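Local coordinates for protein formate-dependent phosphoribosylglycinamide formyltransferase (Mycobacterium tuberculosis H37Rv, PDB 6KHR) that is an enzyme of the ATP-grasp superfamily, pairing a Rossmann-like N-terminal domain with the antiparallel sheet of the ATP-grasp fold, and found as a two-subunit assembly, at residues D91-V96 with T116-N121; R27-L32 with L48-I53; A122-C127 with K282-R287; V230-G235 with G288-E293. One frame throughout, in Å; residues are numbered along the deposited sequence.

Contact 1. Residues D91-V96 with T116-N121; sequences DFLVTV and TELVPN
Leu93 is gripped on both of its backbone polar atoms by the segment 116-121: its N gives a hydrogen bond to Glu117 O at 3.1 Å, and its O takes one from Val119 N, also 3.1 Å. Two residues before Leu93, Asp91 O accepts a hydrogen bond from Glu117 N at 3.1 Å, which completes a short parallel ladder.

On one face of the sheet Leu93 and Leu118 run side by side, their methyls meeting at Leu93 CD2 and Leu118 CD1, 4.0 Å apart. Thr116 turns its methyl into the same patch, with CG2 placed 3.8 Å from Leu93 CB. On the other face, Phe92 and Glu117 extend the same way, the ring and carboxylate planes 31° apart. With chi1 of -59°, Phe92 swings its ring back beside its own backbone N, and its CD1 still comes within 4.2 Å of Val119 CG2. Pro120, modelled after a cis peptide bond, lays its CD 4.0 Å from Thr95 N where the ladder ends.

Further out, Asp91 OD2 accepts a hydrogen bond from Arg28 N. Helix 102-109 packs on Leu118, and helix 325-334 lies against Phe92, Val94 and Val119.

The chemistry is that of a sheet edge: backbone peptide groups pair with one another, the face of Leu93 and Leu118 is mainly aliphatic, with the hydroxyl of Thr116 hydrogen-bonded to Pro90 O, and the exposed Glu117 beside Phe92 has a long, weak ion pair with Arg287.

Contact 2. Residues R27-L32 with L48-I53; sequences RRVMLL and LGAEVI
Ile53 is the main bump here, its CD1 pushed into the hollow between the side chains of Arg28 and Met30. Its chi1 of -54° sets CG1 beside the backbone N, from where CD1 reaches to 4.1 Å from Met30 CE on one flank and close to Arg28 NH1 on the other. Met30 closes its flank by bending at chi3, which brings the methyl CE up to Ile53 CD1.

Next to this, Arg28 and Glu51 run alongside each other. Glu51 OE1 lies against the Arg28 methylenes CG and CD, 3.4 Å from each, and Arg28 CG meets Glu51 CB at 3.8 Å. The charged ends stay apart, Arg28 NH1 being 4.6 Å from Glu51 OE1, while Arg28 NH2 makes a weak hydrogen bond to Gln89 O.

On the reverse face, Leu31 CD1 fits against Val52 CG1 at 3.6 Å, and Val29 CG2 rests on Ala50 CB at 4.2 Å; helix 36-47 packs onto these valines and Leu31. Four backbone hydrogen bonds hold the register, from Glu51 N to Arg27 O through to Leu31 N to Ile53 O, the latter 2.8 Å.

Strand 28-32, helix 36-47 and strand 51-56 form the first beta-alpha-beta crossover of a parallel, Rossmann-like sheet, as in the N-terminal domains of many ATP-grasp enzymes.

Contact 3. Residues A122-C127 with K282-R287; sequences ARAVRC and KALGGR
Arg123 and Leu284 reach across from their two helices, the arginine making the polar part of this contact and the leucine the apolar part. The polar part is a single hydrogen bond, Arg123 NE to Ala283 O at 3.3 Å, fairly straight at 163°. The acceptor sits at the guanidinium edge, 8° out of its plane, so the group presents its N-H squarely; seen from the carbonyl, the donor is tilted 22° from the plane. Arg123 CG stands anti to its own N, which sends the chain across the gap, and a bend at chi2 then carries it past Leu284 O, 3.6 Å from CG.

In the apolar part, Leu284 lies against Ala124 and Cys127, about one turn apart on helix 122-129. Leu284 CD2 touches Cys127 CB at 3.7 Å and also lies 3.9 Å from Ala124 CA, while nearer the backbone Leu284 CB meets Ala124 CB at 4.1 Å. The small alanine side chain is consistent with the close approach of the helices, their nearest CA atoms, of Ala124 and Leu284, being 5.2 Å apart.

Helix 267-284 ends here, Gly285 leaving helical geometry with positive phi. A cationic side chain beside carbonyls at a helix C-terminus is probably favourable, its charge meeting the negative end of the helix dipole.

Contact 4. Residues V230-G235 with G288-E293; sequences VVCSQG and GVFGVE
The ring of Phe290 is the flat group of this contact. At its edge, near its plane, lies Val230 O, 4.0 Å from Phe290 CD1; Cys232 SG approaches obliquely, 5.4 Å from the centroid of the Phe290 ring and 58° off its normal, a sulfur-aromatic contact. Chi1 of -61° turns the Phe290 ring beside its own N and back along the strand toward Gly288, whose CA is 3.8 Å from Phe290 CE1. Helix 267-284 packs on this side of the sheet, setting Val281 and Leu284 against the ring and Ala277 against Val230.

Beneath the side chains runs a regular antiparallel pairing. Val230 and Phe290 form a hydrogen-bonded pair, with Phe290 N to Val230 O at 2.6 Å and Val230 N to Phe290 O at 2.7 Å. Cys232 and Gly288 form the next one, Cys232 N to Gly288 O at 2.8 Å and the return bond, Gly288 N to Cys232 O, at 3.0 Å. Strands 224-235 and 288-297 are neighbours in the large antiparallel sheet of the ATP-grasp domain, and the segments 230-235 and 288-293 run 161° apart in direction.

Between the two hydrogen-bonded pairs, Val231 and Val289 make a non-hydrogen-bonded pair that projects to the opposite face. Their methyls meet at Val231 CG2 and Val289 CG2, 4.3 Å apart, and helix 325-334 lies against both through Leu328, Val325 and Gln329.

Contacts 1 and 2 belong to one parallel sheet, where strands 28-32 and 92-95 are neighbours, with the ladder of contact 1 at one outer strand. Contact 4 is the antiparallel counterpart in the ATP-grasp domain, nearest of the four to the centre of the chain. These three are mostly buried and rest on backbone bonds and aliphatic packing; contact 2 alone also reaches the second subunit, through Arg27 and Leu48. Contact 3 is only partly buried and relies on side chains, joining the helix that follows contact 1 to the one that leads into contact 4. Arg287 ties these together, packing on Phe92, Val119 and Cys232.

Contact 1. Residues D91-V96 with T116-N121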
loop_
_atom_site.group_PDB
_atom_site.type_symbol
_atom_site.label_atom_id
_atom_site.label_comp_id
_atom_site.label_asym_id
_atom_site.label_seq_id
_atom_site.Cartn_x
_atom_site.Cartn_y
_atom_site.Cartn_z
ATOM N N ASP A 91 -3.464 -14.220 -18.843
ATOM C CA ASP A 91 -4.775 -13.609 -19.050
ATOM C C ASP A 91 -4.656 -12.124 -19.386
ATOM O O ASP A 91 -5.361 -11.629 -20.281
ATOM C CB ASP A 91 -5.641 -13.798 -17.812
ATOM C CG ASP A 91 -5.675 -15.226 -17.340
ATOM O OD1 ASP A 91 -6.137 -16.097 -18.098
ATOM O OD2 ASP A 91 -5.222 -15.481 -16.208
ATOM N N PHE A 92 -3.778 -11.398 -18.676
ATOM C CA PHE A 92 -3.585 -9.969 -18.894
ATOM C C PHE A 92 -2.119 -9.661 -19.140
ATOM O O PHE A 92 -1.240 -10.229 -18.488
ATOM C CB PHE A 92 -4.060 -9.150 -17.709
ATOM C CG PHE A 92 -5.493 -9.351 -17.390
ATOM C CD1 PHE A 92 -6.464 -8.633 -18.059
ATOM C CD2 PHE A 92 -5.877 -10.279 -16.438
ATOM C CE1 PHE A 92 -7.792 -8.823 -17.768
ATOM C CE2 PHE A 92 -7.202 -10.476 -16.153
ATOM C CZ PHE A 92 -8.160 -9.744 -16.813
ATOM N N LEU A 93 -1.870 -8.733 -20.068
ATOM C CA LEU A 93 -0.525 -8.288 -20.418
ATOM C C LEU A 93 -0.399 -6.793 -20.129
ATOM O O LEU A 93 -0.953 -5.964 -20.866
ATOM C CB LEU A 93 -0.229 -8.602 -21.880
ATOM C CG LEU A 93 1.170 -8.287 -22.396
ATOM C CD1 LEU A 93 2.229 -8.901 -21.493
ATOM C CD2 LEU A 93 1.323 -8.789 -23.840
ATOM N N VAL A 94 0.347 -6.452 -19.074
ATOM C CA VAL A 94 0.499 -5.078 -18.589
ATOM C C VAL A 94 1.907 -4.567 -18.884
ATOM O O VAL A 94 2.903 -5.155 -18.441
ATOM C CB VAL A 94 0.207 -4.972 -17.083
ATOM C CG1 VAL A 94 -0.046 -3.535 -16.715
ATOM C CG2 VAL A 94 -0.973 -5.805 -16.718
ATOM N N THR A 95 1.980 -3.436 -19.575
ATOM C CA THR A 95 3.232 -2.822 -19.987
ATOM C C THR A 95 3.551 -1.719 -18.989
ATOM O O THR A 95 2.906 -0.668 -18.987
ATOM C CB THR A 95 3.119 -2.262 -21.405
ATOM O OG1 THR A 95 2.310 -3.129 -22.212
ATOM C CG2 THR A 95 4.488 -2.143 -22.033
ATOM N N VAL A 96 4.553 -1.960 -18.168
ATOM C CA VAL A 96 4.856 -0.983 -17.102
ATOM C C VAL A 96 6.154 -0.270 -17.437
ATOM O O VAL A 96 6.529 0.576 -16.684
ATOM C CB VAL A 96 4.924 -1.681 -15.739
ATOM C CG1 VAL A 96 4.631 -0.708 -14.627
ATOM C CG2 VAL A 96 3.950 -2.830 -15.659
ATOM N N THR A 116 -5.734 -13.065 -24.437
ATOM C CA THR A 116 -4.984 -12.155 -23.586
ATOM C C THR A 116 -5.438 -10.740 -23.890
ATOM O O THR A 116 -5.477 -10.344 -25.060
ATOM C CB THR A 116 -3.479 -12.281 -23.838
ATOM O OG1 THR A 116 -3.021 -13.566 -23.402
ATOM C CG2 THR A 116 -2.714 -11.184 -23.105
ATOM N N GLU A 117 -5.861 -10.018 -22.859
ATOM C CA GLU A 117 -6.291 -8.613 -23.034
ATOM C C GLU A 117 -5.084 -7.755 -22.718
ATOM O O GLU A 117 -4.390 -8.066 -21.786
ATOM C CB GLU A 117 -7.427 -8.238 -22.093
ATOM C CG GLU A 117 -8.642 -9.125 -22.197
ATOM C CD GLU A 117 -9.943 -8.460 -21.793
ATOM O OE1 GLU A 117 -10.453 -8.750 -20.715
ATOM O OE2 GLU A 117 -10.442 -7.651 -22.564
ATOM N N LEU A 118 -4.827 -6.745 -23.525
ATOM C CA LEU A 118 -3.679 -5.884 -23.213
ATOM C C LEU A 118 -4.186 -4.708 -22.397
ATOM O O LEU A 118 -5.107 -4.090 -22.837
ATOM C CB LEU A 118 -3.080 -5.422 -24.529
ATOM C CG LEU A 118 -1.806 -6.154 -24.894
ATOM C CD1 LEU A 118 -2.124 -7.504 -25.490
ATOM C CD2 LEU A 118 -0.964 -5.328 -25.834
ATOM N N VAL A 119 -3.607 -4.454 -21.230
ATOM C CA VAL A 119 -4.045 -3.308 -20.393
ATOM C C VAL A 119 -2.800 -2.567 -19.944
ATOM O O VAL A 119 -2.266 -2.946 -18.961
ATOM C CB VAL A 119 -4.822 -3.773 -19.157
ATOM C CG1 VAL A 119 -5.313 -2.598 -18.356
ATOM C CG2 VAL A 119 -5.973 -4.678 -19.508
ATOM N N PRO A 120 -2.330 -1.507 -20.608
ATOM C CA PRO A 120 -3.102 -0.817 -21.615
ATOM C C PRO A 120 -2.989 -1.430 -23.011
ATOM O O PRO A 120 -2.212 -2.285 -23.174
ATOM C CB PRO A 120 -2.435 0.556 -21.598
ATOM C CG PRO A 120 -1.009 0.276 -21.280
ATOM C CD PRO A 120 -1.047 -0.891 -20.334
ATOM N N ASN A 121 -3.777 -0.919 -23.952
ATOM C CA ASN A 121 -3.842 -1.323 -25.380
ATOM C C ASN A 121 -2.508 -1.100 -26.068
ATOM O O ASN A 121 -1.825 -0.174 -25.713
ATOM C CB ASN A 121 -4.617 -0.302 -26.200
ATOM C CG ASN A 121 -6.110 -0.455 -26.099
ATOM O OD1 ASN A 121 -6.592 -1.408 -25.522
ATOM N ND2 ASN A 121 -6.843 0.473 -26.668
#

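Contact 2. Residues R27-L32 with L48-I53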
loop_
_atom_site.group_PDB
_atom_site.type_symbol
_atom_site.label_atom_id
_atom_site.label_comp_id
_atom_site.label_asym_id
_atom_site.label_seq_id
_atom_site.Cartn_x
_atom_site.Cartn_y
_atom_site.Cartn_z
ATOM N N ARG A 27 -6.385 -16.643 -12.648
ATOM C CA ARG A 27 -6.186 -15.282 -13.164
ATOM C C ARG A 27 -4.711 -14.884 -13.094
ATOM O O ARG A 27 -4.144 -14.756 -12.005
ATOM C CB ARG A 27 -7.039 -14.269 -12.398
ATOM C CG ARG A 27 -8.466 -14.738 -12.111
ATOM C CD ARG A 27 -9.425 -13.575 -11.867
ATOM N NE ARG A 27 -9.676 -12.828 -13.095
ATOM C CZ ARG A 27 -10.446 -11.743 -13.176
ATOM N NH1 ARG A 27 -11.044 -11.262 -12.096
ATOM N NH2 ARG A 27 -10.619 -11.130 -14.341
ATOM N N ARG A 28 -4.091 -14.695 -14.258
ATOM C CA ARG A 28 -2.647 -14.520 -14.369
ATOM C C ARG A 28 -2.348 -13.231 -15.121
ATOM O O ARG A 28 -2.779 -13.058 -16.269
ATOM C CB ARG A 28 -2.001 -15.720 -15.061
ATOM C CG ARG A 28 -1.275 -16.685 -14.111
ATOM C CD ARG A 28 -1.139 -18.092 -14.693
ATOM N NE ARG A 28 -0.990 -18.050 -16.144
ATOM C CZ ARG A 28 0.179 -18.014 -16.774
ATOM N NH1 ARG A 28 1.311 -18.034 -16.082
ATOM N NH2 ARG A 28 0.214 -17.960 -18.099
ATOM N N VAL A 29 -1.637 -12.325 -14.463
ATOM C CA VAL A 29 -1.258 -11.034 -15.018
ATOM C C VAL A 29 0.236 -11.082 -15.268
ATOM O O VAL A 29 0.984 -11.654 -14.473
ATOM C CB VAL A 29 -1.624 -9.873 -14.065
ATOM C CG1 VAL A 29 -1.371 -8.520 -14.722
ATOM C CG2 VAL A 29 -3.068 -9.979 -13.603
ATOM N N MET A 30 0.673 -10.501 -16.373
ATOM C CA MET A 30 2.085 -10.458 -16.710
ATOM C C MET A 30 2.510 -9.001 -16.776
ATOM O O MET A 30 1.870 -8.195 -17.452
ATOM C CB MET A 30 2.366 -11.181 -18.033
ATOM C CG MET A 30 3.832 -11.281 -18.374
ATOM S SD MET A 30 4.165 -12.064 -19.964
ATOM C CE MET A 30 3.784 -13.773 -19.601
ATOM N N LEU A 31 3.581 -8.670 -16.072
ATOM C CA LEU A 31 4.070 -7.302 -15.965
ATOM C C LEU A 31 5.342 -7.156 -16.792
ATOM O O LEU A 31 6.379 -7.737 -16.463
ATOM C CB LEU A 31 4.336 -6.940 -14.508
ATOM C CG LEU A 31 3.159 -6.886 -13.540
ATOM C CD1 LEU A 31 3.687 -6.525 -12.183
ATOM C CD2 LEU A 31 2.150 -5.863 -13.985
ATOM N N LEU A 32 5.265 -6.368 -17.859
ATOM C CA LEU A 32 6.450 -6.011 -18.632
ATOM C C LEU A 32 7.146 -4.852 -17.922
ATOM O O LEU A 32 6.654 -3.712 -17.917
ATOM C CB LEU A 32 6.065 -5.657 -20.067
ATOM C CG LEU A 32 5.951 -6.780 -21.112
ATOM C CD1 LEU A 32 5.710 -8.154 -20.496
ATOM C CD2 LEU A 32 4.875 -6.467 -22.143
ATOM N N LEU A 48 -5.842 -9.026 -4.536
ATOM C CA LEU A 48 -7.110 -9.281 -5.201
ATOM C C LEU A 48 -7.189 -10.695 -5.746
ATOM O O LEU A 48 -8.175 -11.028 -6.404
ATOM C CB LEU A 48 -7.332 -8.281 -6.340
ATOM C CG LEU A 48 -7.458 -6.782 -6.064
ATOM C CD1 LEU A 48 -7.396 -5.953 -7.372
ATOM C CD2 LEU A 48 -8.742 -6.488 -5.330
ATOM N N GLY A 49 -6.168 -11.516 -5.510
ATOM C CA GLY A 49 -6.230 -12.923 -5.832
ATOM C C GLY A 49 -5.489 -13.376 -7.068
ATOM O O GLY A 49 -5.650 -14.536 -7.461
ATOM N N ALA A 50 -4.675 -12.533 -7.686
ATOM C CA ALA A 50 -4.070 -12.881 -8.963
ATOM C C ALA A 50 -2.622 -13.328 -8.803
ATOM O O ALA A 50 -1.876 -12.774 -7.996
ATOM C CB ALA A 50 -4.134 -11.701 -9.934
ATOM N N GLU A 51 -2.241 -14.335 -9.585
ATOM C CA GLU A 51 -0.839 -14.669 -9.801
ATOM C C GLU A 51 -0.207 -13.648 -10.741
ATOM O O GLU A 51 -0.810 -13.260 -11.745
ATOM C CB GLU A 51 -0.717 -16.065 -10.410
ATOM C CG GLU A 51 0.179 -17.032 -9.661
ATOM C CD GLU A 51 0.335 -18.384 -10.371
ATOM O OE1 GLU A 51 0.181 -18.450 -11.614
ATOM O OE2 GLU A 51 0.613 -19.387 -9.676
ATOM N N VAL A 52 1.020 -13.222 -10.438
ATOM C CA VAL A 52 1.705 -12.231 -11.262
ATOM C C VAL A 52 3.044 -12.776 -11.742
ATOM O O VAL A 52 3.831 -13.314 -10.954
ATOM C CB VAL A 52 1.929 -10.898 -10.525
ATOM C CG1 VAL A 52 2.740 -9.964 -11.422
ATOM C CG2 VAL A 52 0.596 -10.273 -10.142
ATOM N N ILE A 53 3.301 -12.609 -13.033
ATOM C CA ILE A 53 4.580 -12.912 -13.657
ATOM C C ILE A 53 5.304 -11.591 -13.873
ATOM O O ILE A 53 4.770 -10.690 -14.528
ATOM C CB ILE A 53 4.375 -13.647 -14.987
ATOM C CG1 ILE A 53 3.494 -14.878 -14.778
ATOM C CG2 ILE A 53 5.709 -13.987 -15.637
ATOM C CD1 ILE A 53 2.584 -15.154 -15.959
#

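Contact 3. Residues A122-C127 with K282-R287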
loop_
_atom_site.group_PDB
_atom_site.type_symbol
_atom_site.label_atom_id
_atom_site.label_comp_id
_atom_site.label_asym_id
_atom_site.label_seq_id
_atom_site.Cartn_x
_atom_site.Cartn_y
_atom_site.Cartn_z
ATOM N N ALA A 122 -2.209 -1.884 -27.091
ATOM C CA ALA A 122 -0.957 -1.661 -27.831
ATOM C C ALA A 122 -1.069 -0.316 -28.518
ATOM O O ALA A 122 -0.064 0.280 -28.790
ATOM C CB ALA A 122 -0.727 -2.755 -28.807
ATOM N N ARG A 123 -2.291 0.103 -28.812
ATOM C CA ARG A 123 -2.501 1.450 -29.336
ATOM C C ARG A 123 -1.901 2.497 -28.400
ATOM O O ARG A 123 -1.060 3.307 -28.804
ATOM C CB ARG A 123 -3.995 1.710 -29.543
ATOM C CG ARG A 123 -4.366 3.194 -29.518
ATOM C CD ARG A 123 -5.505 3.522 -30.472
ATOM N NE ARG A 123 -5.733 4.962 -30.588
ATOM C CZ ARG A 123 -5.033 5.769 -31.382
ATOM N NH1 ARG A 123 -4.053 5.284 -32.132
ATOM N NH2 ARG A 123 -5.311 7.065 -31.425
ATOM N N ALA A 124 -2.314 2.476 -27.134
ATOM C CA ALA A 124 -1.867 3.491 -26.187
ATOM C C ALA A 124 -0.357 3.441 -25.998
ATOM O O ALA A 124 0.300 4.490 -25.928
ATOM C CB ALA A 124 -2.583 3.308 -24.853
ATOM N N VAL A 125 0.209 2.234 -25.908
ATOM C CA VAL A 125 1.653 2.084 -25.753
ATOM C C VAL A 125 2.379 2.722 -26.932
ATOM O O VAL A 125 3.353 3.462 -26.753
ATOM C CB VAL A 125 2.027 0.593 -25.591
ATOM C CG1 VAL A 125 3.538 0.379 -25.651
ATOM C CG2 VAL A 125 1.456 0.021 -24.298
ATOM N N ARG A 126 1.895 2.472 -28.150
ATOM C CA ARG A 126 2.556 3.038 -29.324
ATOM C C ARG A 126 2.407 4.554 -29.380
ATOM O O ARG A 126 3.375 5.264 -29.676
ATOM C CB ARG A 126 2.018 2.408 -30.607
ATOM C CG ARG A 126 2.556 3.085 -31.863
ATOM C CD ARG A 126 2.108 2.397 -33.143
ATOM N NE ARG A 126 2.514 0.995 -33.168
ATOM C CZ ARG A 126 3.728 0.568 -33.510
ATOM N NH1 ARG A 126 4.675 1.435 -33.856
ATOM N NH2 ARG A 126 3.999 -0.730 -33.500
ATOM N N CYS A 127 1.208 5.073 -29.104
ATOM C CA CYS A 127 0.994 6.507 -29.267
ATOM C C CYS A 127 1.827 7.313 -28.289
ATOM O O CYS A 127 2.308 8.399 -28.626
ATOM C CB CYS A 127 -0.483 6.849 -29.101
ATOM S SG CYS A 127 -1.543 6.182 -30.397
ATOM N N LYS A 282 -9.748 9.191 -23.827
ATOM C CA LYS A 282 -10.710 8.464 -24.657
ATOM C C LYS A 282 -10.159 8.196 -26.053
ATOM O O LYS A 282 -10.495 7.174 -26.651
ATOM C CB LYS A 282 -12.043 9.210 -24.750
ATOM C CG LYS A 282 -13.007 8.930 -23.600
ATOM C CD LYS A 282 -14.373 9.561 -23.858
ATOM C CE LYS A 282 -15.406 9.123 -22.823
ATOM N NZ LYS A 282 -16.636 9.968 -22.853
ATOM N N ALA A 283 -9.283 9.064 -26.566
ATOM C CA ALA A 283 -8.658 8.785 -27.852
ATOM C C ALA A 283 -7.750 7.566 -27.763
ATOM O O ALA A 283 -7.677 6.772 -28.706
ATOM C CB ALA A 283 -7.878 10.005 -28.345
ATOM N N LEU A 284 -7.057 7.393 -26.640
ATOM C CA LEU A 284 -6.241 6.194 -26.486
ATOM C C LEU A 284 -7.110 4.952 -26.333
ATOM O O LEU A 284 -6.826 3.918 -26.945
ATOM C CB LEU A 284 -5.286 6.347 -25.299
ATOM C CG LEU A 284 -4.253 7.461 -25.483
ATOM C CD1 LEU A 284 -3.564 7.783 -24.163
ATOM C CD2 LEU A 284 -3.237 7.113 -26.570
ATOM N N GLY A 285 -8.182 5.040 -25.544
ATOM C CA GLY A 285 -9.084 3.915 -25.353
ATOM C C GLY A 285 -8.485 2.812 -24.491
ATOM O O GLY A 285 -7.328 2.842 -24.076
ATOM N N GLY A 286 -9.317 1.820 -24.207
ATOM C CA GLY A 286 -8.906 0.693 -23.395
ATOM C C GLY A 286 -8.951 1.007 -21.918
ATOM O O GLY A 286 -9.073 2.150 -21.481
ATOM N N ARG A 287 -8.839 -0.049 -21.128
ATOM C CA ARG A 287 -8.764 0.092 -19.685
ATOM C C ARG A 287 -7.360 0.520 -19.257
ATOM O O ARG A 287 -6.372 0.247 -19.936
ATOM C CB ARG A 287 -9.153 -1.224 -19.016
ATOM C CG ARG A 287 -10.509 -1.179 -18.338
ATOM C CD ARG A 287 -11.091 -2.556 -18.147
ATOM N NE ARG A 287 -10.062 -3.564 -17.941
ATOM C CZ ARG A 287 -10.153 -4.817 -18.373
ATOM N NH1 ARG A 287 -11.218 -5.205 -19.052
ATOM N NH2 ARG A 287 -9.175 -5.677 -18.134
#

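Contact 4. Residues V230-G235 with G288-E293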
loop_
_atom_site.group_PDB
_atom_site.type_symbol
_atom_site.label_atom_id
_atom_site.label_comp_id
_atom_site.label_asym_id
_atom_site.label_seq_id
_atom_site.Cartn_x
_atom_site.Cartn_y
_atom_site.Cartn_z
ATOM N N VAL A 230 -6.166 9.663 -14.496
ATOM C CA VAL A 230 -7.443 9.212 -15.025
ATOM C C VAL A 230 -7.464 7.691 -14.984
ATOM O O VAL A 230 -6.486 7.027 -15.355
ATOM C CB VAL A 230 -7.675 9.731 -16.452
ATOM C CG1 VAL A 230 -9.014 9.288 -16.913
ATOM C CG2 VAL A 230 -7.558 11.240 -16.497
ATOM N N VAL A 231 -8.580 7.147 -14.513
ATOM C CA VAL A 231 -8.761 5.719 -14.316
ATOM C C VAL A 231 -9.914 5.282 -15.190
ATOM O O VAL A 231 -11.010 5.846 -15.098
ATOM C CB VAL A 231 -9.076 5.380 -12.847
ATOM C CG1 VAL A 231 -9.285 3.858 -12.679
ATOM C CG2 VAL A 231 -8.011 5.945 -11.903
ATOM N N CYS A 232 -9.679 4.265 -16.011
ATOM C CA CYS A 232 -10.707 3.673 -16.855
ATOM C C CYS A 232 -10.821 2.203 -16.489
ATOM O O CYS A 232 -9.870 1.432 -16.669
ATOM C CB CYS A 232 -10.361 3.853 -18.324
ATOM S SG CYS A 232 -10.112 5.570 -18.702
ATOM N N SER A 233 -11.975 1.813 -15.964
ATOM C CA SER A 233 -12.208 0.413 -15.676
ATOM C C SER A 233 -13.642 0.075 -16.032
ATOM O O SER A 233 -14.361 0.860 -16.657
ATOM C CB SER A 233 -11.903 0.082 -14.211
ATOM O OG SER A 233 -11.989 -1.319 -14.008
ATOM N N GLN A 234 -14.046 -1.124 -15.653
ATOM C CA GLN A 234 -15.438 -1.518 -15.683
ATOM C C GLN A 234 -15.938 -1.539 -14.244
ATOM O O GLN A 234 -15.194 -1.893 -13.323
ATOM C CB GLN A 234 -15.609 -2.885 -16.365
ATOM C CG GLN A 234 -16.311 -2.833 -17.756
ATOM C CD GLN A 234 -15.411 -2.349 -18.903
ATOM O OE1 GLN A 234 -15.586 -1.247 -19.431
ATOM N NE2 GLN A 234 -14.462 -3.189 -19.304
ATOM N N GLY A 235 -17.170 -1.088 -14.045
ATOM C CA GLY A 235 -17.824 -1.251 -12.768
ATOM C C GLY A 235 -18.747 -2.449 -12.827
ATOM O O GLY A 235 -18.748 -3.200 -13.810
ATOM N N GLY A 288 -7.274 1.201 -18.129
ATOM C CA GLY A 288 -5.971 1.545 -17.606
ATOM C C GLY A 288 -6.015 2.735 -16.674
ATOM O O GLY A 288 -7.068 3.297 -16.379
ATOM N N VAL A 289 -4.829 3.092 -16.200
ATOM C CA VAL A 289 -4.625 4.269 -15.378
ATOM C C VAL A 289 -3.694 5.181 -16.149
ATOM O O VAL A 289 -2.587 4.774 -16.525
ATOM C CB VAL A 289 -4.037 3.932 -13.998
ATOM C CG1 VAL A 289 -3.730 5.175 -13.289
ATOM C CG2 VAL A 289 -5.034 3.160 -13.195
ATOM N N PHE A 290 -4.144 6.391 -16.412
ATOM C CA PHE A 290 -3.394 7.312 -17.245
ATOM C C PHE A 290 -3.008 8.520 -16.411
ATOM O O PHE A 290 -3.811 9.020 -15.619
ATOM C CB PHE A 290 -4.214 7.737 -18.473
ATOM C CG PHE A 290 -4.591 6.598 -19.384
ATOM C CD1 PHE A 290 -5.592 5.697 -19.027
ATOM C CD2 PHE A 290 -3.954 6.434 -20.609
ATOM C CE1 PHE A 290 -5.939 4.657 -19.862
ATOM C CE2 PHE A 290 -4.300 5.381 -21.455
ATOM C CZ PHE A 290 -5.295 4.495 -21.076
ATOM N N GLY A 291 -1.756 8.962 -16.572
ATOM C CA GLY A 291 -1.301 10.198 -15.989
ATOM C C GLY A 291 -1.223 11.253 -17.076
ATOM O O GLY A 291 -0.511 11.085 -18.074
ATOM N N VAL A 292 -1.984 12.316 -16.900
ATOM C CA VAL A 292 -2.066 13.352 -17.922
ATOM C C VAL A 292 -1.363 14.573 -17.376
ATOM O O VAL A 292 -1.752 15.103 -16.325
ATOM C CB VAL A 292 -3.511 13.676 -18.313
ATOM C CG1 VAL A 292 -3.550 14.932 -19.142
ATOM C CG2 VAL A 292 -4.098 12.544 -19.072
ATOM N N GLU A 293 -0.340 15.022 -18.088
ATOM C CA GLU A 293 0.483 16.122 -17.626
ATOM C C GLU A 293 -0.035 17.442 -18.173
ATOM O O GLU A 293 -0.268 17.574 -19.382
ATOM C CB GLU A 293 1.941 15.891 -18.015
ATOM C CG GLU A 293 2.596 14.787 -17.195
ATOM C CD GLU A 293 2.504 15.027 -15.679
ATOM O OE1 GLU A 293 2.578 14.044 -14.909
ATOM O OE2 GLU A 293 2.368 16.193 -15.248
#